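Local atomic coordinates of possible thiamine biosynthesis enzyme (Candida albicans, PDB entry 2X7Q), a protein that is of unknown function but adopts the periplasmic binding protein fold and possibly binds a small solute linked to thiamine biosynthesis. Residues L99-V112 with S171-Y185. The protein carries 1 engineered substitution. Sequence-based numbering, arbitrary orientation.
Sequences LLWAVSTGSNRDDV and SDAFMWEYFTSKKYY. With GOL (glycerol), chain B.
With chi1 at -56°, Ser104 turns OG beside its own backbone N, where it meets Tyr185 OH at 2.5 Å, a very short hydrogen bond made at the edge of the tyrosine ring. Phe174 has chi1 at 69°, CG lying between its backbone N and carbonyl carbon, which brings one ring face under Ser104 CB in a CH-pi contact, 4.0 Å from CB to the ring centroid. Water 1 joins Ser104 OG, Ala102 O and Ser181 OG, tying the helix start to the strand pair. The backbones run antiparallel: Ala102 with Trp176 and Ser104 with Phe174 form hydrogen-bonded pairs, Ser104 N to Phe174 O being the straightest (2.9 Å, 174°). Val103 CG2 packs on Met175 CG (4.0 Å, a selenomethionine) on the other sheet face. At the far end Arg109 NH1 donates within its guanidinium plane to Ser171 O (2.9 Å) and also bonds Val162 O; NH2 reaches Asp172 OD1 (3.2 Å), itself salt-bridged to Arg120, and NE and NH2 grip Asp111 side-on. Glu177 caps helix 178-186, OE2 accepting from Phe179 N and from O1 of a glycerol, probably crystallisation liquor. In one of two five-stranded mixed sheets, consistent with the two-lobed binding-protein fold, 173-177 is the middle strand between 120-123 and 100-106, with 190-197 beyond; helix 129-141 packs against Val103 and Met175, helix 155-162 against Phe174.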
loop_
_atom_site.group_PDB
_atom_site.type_symbol
_atom_site.label_atom_id
_atom_site.label_comp_id
_atom_site.label_asym_id
_atom_site.label_seq_id
_atom_site.Cartn_x
_atom_site.Cartn_y
_atom_site.Cartn_z
ATOM N N LEU A 99 7.479 3.688 -1.844
ATOM C CA LEU A 99 6.527 4.674 -1.341
ATOM C C LEU A 99 7.239 5.769 -0.543
ATOM O O LEU A 99 8.104 5.478 0.283
ATOM C CB LEU A 99 5.469 3.998 -0.464
ATOM C CG LEU A 99 4.171 4.775 -0.227
ATOM C CD1 LEU A 99 3.329 4.779 -1.486
ATOM C CD2 LEU A 99 3.383 4.191 0.938
ATOM N N LEU A 100 6.874 7.023 -0.793
ATOM C CA LEU A 100 7.474 8.149 -0.083
ATOM C C LEU A 100 6.608 8.602 1.089
ATOM O O LEU A 100 5.560 9.223 0.896
ATOM C CB LEU A 100 7.726 9.319 -1.037
ATOM C CG LEU A 100 8.342 10.579 -0.424
ATOM C CD1 LEU A 100 9.656 10.254 0.271
ATOM C CD2 LEU A 100 8.547 11.653 -1.483
ATOM N N TRP A 101 7.055 8.287 2.301
ATOM C CA TRP A 101 6.335 8.666 3.511
ATOM C C TRP A 101 6.785 10.031 4.022
ATOM O O TRP A 101 7.979 10.315 4.087
ATOM C CB TRP A 101 6.523 7.612 4.603
ATOM C CG TRP A 101 5.748 6.354 4.357
ATOM C CD1 TRP A 101 6.162 5.256 3.661
ATOM C CD2 TRP A 101 4.421 6.062 4.811
ATOM N NE1 TRP A 101 5.174 4.299 3.654
ATOM C CE2 TRP A 101 4.091 4.773 4.354
ATOM C CE3 TRP A 101 3.475 6.770 5.561
ATOM C CZ2 TRP A 101 2.864 4.173 4.620
ATOM C CZ3 TRP A 101 2.255 6.174 5.825
ATOM C CH2 TRP A 101 1.960 4.891 5.357
ATOM N N ALA A 102 5.822 10.870 4.385
ATOM C CA ALA A 102 6.120 12.201 4.898
ATOM C C ALA A 102 5.744 12.308 6.375
ATOM O O ALA A 102 4.639 11.929 6.778
ATOM C CB ALA A 102 5.390 13.258 4.084
ATOM N N VAL A 103 6.666 12.833 7.177
ATOM C CA VAL A 103 6.429 13.014 8.603
ATOM C C VAL A 103 5.894 14.418 8.862
ATOM O O VAL A 103 6.541 15.409 8.522
ATOM C CB VAL A 103 7.716 12.797 9.412
ATOM C CG1 VAL A 103 7.430 12.900 10.901
ATOM C CG2 VAL A 103 8.327 11.442 9.079
ATOM N N SER A 104 4.712 14.501 9.465
ATOM C CA SER A 104 4.057 15.788 9.665
ATOM C C SER A 104 3.835 16.110 11.139
ATOM O O SER A 104 3.782 15.214 11.982
ATOM C CB SER A 104 2.716 15.825 8.929
ATOM O OG SER A 104 2.875 15.531 7.554
ATOM N N THR A 105 3.707 17.401 11.435
ATOM C CA THR A 105 3.367 17.859 12.775
ATOM C C THR A 105 2.462 19.080 12.673
ATOM O O THR A 105 2.148 19.536 11.573
ATOM C CB THR A 105 4.623 18.207 13.597
ATOM O OG1 THR A 105 4.252 18.489 14.953
ATOM C CG2 THR A 105 5.335 19.414 13.008
ATOM N N GLY A 106 2.043 19.603 13.821
ATOM C CA GLY A 106 1.174 20.766 13.853
ATOM C C GLY A 106 1.771 21.967 13.146
ATOM O O GLY A 106 2.974 22.013 12.897
ATOM N N SER A 107 0.926 22.942 12.824
ATOM C CA SER A 107 1.371 24.150 12.143
ATOM C C SER A 107 2.250 25.007 13.049
ATOM O O SER A 107 3.243 25.582 12.601
ATOM C CB SER A 107 0.171 24.963 11.657
ATOM O OG SER A 107 -0.654 25.357 12.736
ATOM N N ASN A 108 1.879 25.084 14.323
ATOM C CA ASN A 108 2.637 25.856 15.301
ATOM C C ASN A 108 3.064 25.004 16.491
ATOM O O ASN A 108 2.412 25.013 17.536
ATOM C CB ASN A 108 1.824 27.056 15.787
ATOM C CG ASN A 108 2.613 27.951 16.725
ATOM O OD1 ASN A 108 3.614 28.550 16.333
ATOM N ND2 ASN A 108 2.160 28.052 17.970
ATOM N N ARG A 109 4.161 24.270 16.328
ATOM C CA ARG A 109 4.665 23.408 17.390
ATOM C C ARG A 109 6.130 23.708 17.702
ATOM O O ARG A 109 7.029 23.176 17.052
ATOM C CB ARG A 109 4.510 21.937 17.002
ATOM C CG ARG A 109 3.077 21.490 16.791
ATOM C CD ARG A 109 2.297 21.488 18.093
ATOM N NE ARG A 109 2.915 20.623 19.093
ATOM C CZ ARG A 109 2.698 19.314 19.185
ATOM N NH1 ARG A 109 1.878 18.714 18.336
ATOM N NH2 ARG A 109 3.305 18.604 20.125
ATOM N N ASP A 110 6.366 24.560 18.694
ATOM C CA ASP A 110 7.726 24.909 19.091
ATOM C C ASP A 110 8.462 23.705 19.669
ATOM O O ASP A 110 9.692 23.668 19.684
ATOM C CB ASP A 110 7.714 26.048 20.113
ATOM C CG ASP A 110 7.346 27.382 19.498
ATOM O OD1 ASP A 110 7.110 27.431 18.274
ATOM O OD2 ASP A 110 7.297 28.383 20.243
ATOM N N ASP A 111 7.704 22.722 20.140
ATOM C CA ASP A 111 8.283 21.551 20.787
ATOM C C ASP A 111 8.689 20.464 19.794
ATOM O O ASP A 111 9.411 19.531 20.147
ATOM C CB ASP A 111 7.313 20.982 21.826
ATOM C CG ASP A 111 5.976 20.585 21.225
ATOM O OD1 ASP A 111 5.579 21.172 20.195
ATOM O OD2 ASP A 111 5.315 19.691 21.795
ATOM N N VAL A 112 8.230 20.587 18.552
ATOM C CA VAL A 112 8.538 19.594 17.529
ATOM C C VAL A 112 9.051 20.243 16.248
ATOM O O VAL A 112 8.280 20.826 15.485
ATOM C CB VAL A 112 7.309 18.725 17.199
ATOM C CG1 VAL A 112 7.656 17.699 16.129
ATOM C CG2 VAL A 112 6.794 18.039 18.455
ATOM N N SER A 171 -0.778 14.501 19.580
ATOM C CA SER A 171 0.362 13.742 19.075
ATOM C C SER A 171 1.487 14.689 18.669
ATOM O O SER A 171 1.254 15.873 18.424
ATOM C CB SER A 171 -0.050 12.876 17.883
ATOM O OG SER A 171 -1.024 11.918 18.258
ATOM N N ASP A 172 2.707 14.166 18.608
ATOM C CA ASP A 172 3.849 14.965 18.188
ATOM C C ASP A 172 4.002 14.945 16.671
ATOM O O ASP A 172 4.397 15.941 16.064
ATOM C CB ASP A 172 5.134 14.469 18.858
ATOM C CG ASP A 172 5.175 14.774 20.341
ATOM O OD1 ASP A 172 4.416 15.655 20.790
ATOM O OD2 ASP A 172 5.971 14.132 21.058
ATOM N N ALA A 173 3.677 13.808 16.065
ATOM C CA ALA A 173 3.790 13.657 14.619
ATOM C C ALA A 173 3.111 12.386 14.117
ATOM O O ALA A 173 2.843 11.464 14.888
ATOM C CB ALA A 173 5.251 13.670 14.197
ATOM N N PHE A 174 2.832 12.354 12.818
ATOM C CA PHE A 174 2.276 11.174 12.168
ATOM C C PHE A 174 2.903 11.027 10.786
ATOM O O PHE A 174 3.504 11.968 10.269
ATOM C CB PHE A 174 0.752 11.283 12.058
ATOM C CG PHE A 174 0.285 12.337 11.092
ATOM C CD1 PHE A 174 0.120 13.650 11.504
ATOM C CD2 PHE A 174 0.000 12.012 9.775
ATOM C CE1 PHE A 174 -0.315 14.620 10.619
ATOM C CE2 PHE A 174 -0.433 12.977 8.887
ATOM C CZ PHE A 174 -0.590 14.282 9.308
HETATM N N MSE A 175 2.768 9.849 10.189
HETATM C CA MSE A 175 3.353 9.602 8.877
HETATM C C MSE A 175 2.274 9.262 7.850
HETATM O O MSE A 175 1.386 8.444 8.107
HETATM C CB MSE A 175 4.392 8.482 8.957
HETATM C CG MSE A 175 5.511 8.754 9.940
HETATM SE SE MSE A 175 6.807 7.315 10.043
HETATM C CE MSE A 175 7.334 7.254 8.178
ATOM N N TRP A 176 2.357 9.893 6.684
ATOM C CA TRP A 176 1.365 9.693 5.636
ATOM C C TRP A 176 2.005 9.903 4.270
ATOM O O TRP A 176 3.021 10.590 4.153
ATOM C CB TRP A 176 0.196 10.662 5.833
ATOM C CG TRP A 176 -1.124 10.118 5.384
ATOM C CD1 TRP A 176 -1.817 10.464 4.261
ATOM C CD2 TRP A 176 -1.916 9.125 6.053
ATOM N NE1 TRP A 176 -2.991 9.752 4.191
ATOM C CE2 TRP A 176 -3.073 8.925 5.274
ATOM C CE3 TRP A 176 -1.754 8.392 7.231
ATOM C CZ2 TRP A 176 -4.066 8.016 5.642
ATOM C CZ3 TRP A 176 -2.742 7.491 7.591
ATOM C CH2 TRP A 176 -3.882 7.311 6.800
ATOM N N GLU A 177 1.417 9.305 3.240
ATOM C CA GLU A 177 1.950 9.429 1.888
ATOM C C GLU A 177 2.151 10.901 1.533
ATOM O O GLU A 177 1.278 11.732 1.780
ATOM C CB GLU A 177 1.027 8.740 0.880
ATOM C CG GLU A 177 1.641 8.550 -0.499
ATOM C CD GLU A 177 1.624 9.822 -1.324
ATOM O OE1 GLU A 177 0.533 10.409 -1.491
ATOM O OE2 GLU A 177 2.701 10.235 -1.804
ATOM N N TYR A 178 3.310 11.214 0.963
ATOM C CA TYR A 178 3.700 12.599 0.704
ATOM C C TYR A 178 2.682 13.395 -0.109
ATOM O O TYR A 178 2.133 14.382 0.377
ATOM C CB TYR A 178 5.069 12.660 0.019
ATOM C CG TYR A 178 5.454 14.050 -0.436
ATOM C CD1 TYR A 178 5.804 15.032 0.484
ATOM C CD2 TYR A 178 5.470 14.381 -1.786
ATOM C CE1 TYR A 178 6.153 16.303 0.075
ATOM C CE2 TYR A 178 5.819 15.652 -2.204
ATOM C CZ TYR A 178 6.159 16.609 -1.269
ATOM O OH TYR A 178 6.507 17.878 -1.680
ATOM N N PHE A 179 2.449 12.976 -1.348
ATOM C CA PHE A 179 1.583 13.731 -2.252
ATOM C C PHE A 179 0.157 13.862 -1.732
ATOM O O PHE A 179 -0.581 14.754 -2.144
ATOM C CB PHE A 179 1.593 13.122 -3.655
ATOM C CG PHE A 179 2.898 13.295 -4.377
ATOM C CD1 PHE A 179 3.191 14.481 -5.028
ATOM C CD2 PHE A 179 3.834 12.274 -4.402
ATOM C CE1 PHE A 179 4.393 14.645 -5.691
ATOM C CE2 PHE A 179 5.038 12.430 -5.062
ATOM C CZ PHE A 179 5.318 13.617 -5.709
ATOM N N THR A 180 -0.226 12.971 -0.825
ATOM C CA THR A 180 -1.542 13.036 -0.203
ATOM C C THR A 180 -1.548 14.093 0.897
ATOM O O THR A 180 -2.583 14.682 1.205
ATOM C CB THR A 180 -1.954 11.669 0.385
ATOM O OG1 THR A 180 -1.962 10.681 -0.653
ATOM C CG2 THR A 180 -3.337 11.749 1.011
ATOM N N SER A 181 -0.376 14.333 1.477
ATOM C CA SER A 181 -0.224 15.296 2.561
ATOM C C SER A 181 0.202 16.663 2.038
ATOM O O SER A 181 0.107 17.665 2.746
ATOM C CB SER A 181 0.813 14.796 3.569
ATOM O OG SER A 181 0.498 13.498 4.043
ATOM N N LYS A 182 0.673 16.696 0.796
ATOM C CA LYS A 182 1.215 17.918 0.215
ATOM C C LYS A 182 0.204 19.059 0.240
ATOM O O LYS A 182 0.562 20.204 0.511
ATOM C CB LYS A 182 1.701 17.663 -1.212
ATOM C CG LYS A 182 2.485 18.816 -1.815
ATOM C CD LYS A 182 3.064 18.443 -3.168
ATOM C CE LYS A 182 3.995 19.523 -3.686
ATOM N NZ LYS A 182 3.304 20.827 -3.861
ATOM N N LYS A 183 -1.056 18.740 -0.040
ATOM C CA LYS A 183 -2.121 19.736 -0.023
ATOM C C LYS A 183 -2.151 20.502 1.296
ATOM O O LYS A 183 -2.366 21.713 1.314
ATOM C CB LYS A 183 -3.482 19.077 -0.261
ATOM C CG LYS A 183 -4.665 19.996 0.026
ATOM C CD LYS A 183 -5.987 19.245 -0.073
ATOM C CE LYS A 183 -7.166 20.130 0.297
ATOM N NZ LYS A 183 -8.465 19.416 0.184
ATOM N N TYR A 184 -1.927 19.792 2.396
ATOM C CA TYR A 184 -2.042 20.390 3.722
ATOM C C TYR A 184 -0.746 21.049 4.188
ATOM O O TYR A 184 -0.724 21.727 5.211
ATOM C CB TYR A 184 -2.540 19.356 4.736
ATOM C CG TYR A 184 -3.908 18.814 4.392
ATOM C CD1 TYR A 184 -5.060 19.493 4.767
ATOM C CD2 TYR A 184 -4.047 17.633 3.675
ATOM C CE1 TYR A 184 -6.313 19.003 4.446
ATOM C CE2 TYR A 184 -5.295 17.133 3.351
ATOM C CZ TYR A 184 -6.424 17.822 3.739
ATOM O OH TYR A 184 -7.669 17.333 3.420
ATOM N N TYR A 185 0.329 20.852 3.433
ATOM C CA TYR A 185 1.558 21.598 3.669
ATOM C C TYR A 185 1.423 22.980 3.044
ATOM O O TYR A 185 1.858 23.981 3.613
ATOM C CB TYR A 185 2.764 20.886 3.057
ATOM C CG TYR A 185 3.153 19.590 3.731
ATOM C CD1 TYR A 185 3.138 19.466 5.114
ATOM C CD2 TYR A 185 3.563 18.497 2.979
ATOM C CE1 TYR A 185 3.504 18.281 5.728
ATOM C CE2 TYR A 185 3.931 17.312 3.582
ATOM C CZ TYR A 185 3.901 17.209 4.956
ATOM O OH TYR A 185 4.270 16.028 5.559
HETATM C C1 GOL B . 4.843 8.265 -3.975
HETATM O O1 GOL B . 5.066 8.372 -2.570
HETATM C C2 GOL B . 6.066 7.605 -4.611
HETATM O O2 GOL B . 5.845 7.495 -6.016
HETATM C C3 GOL B . 7.307 8.469 -4.345
HETATM O O3 GOL B . 8.445 7.838 -4.929
HETATM O O HOH W 1 2.159 13.146 6.511
HETATM O O HOH W 2 6.398 17.134 22.163
#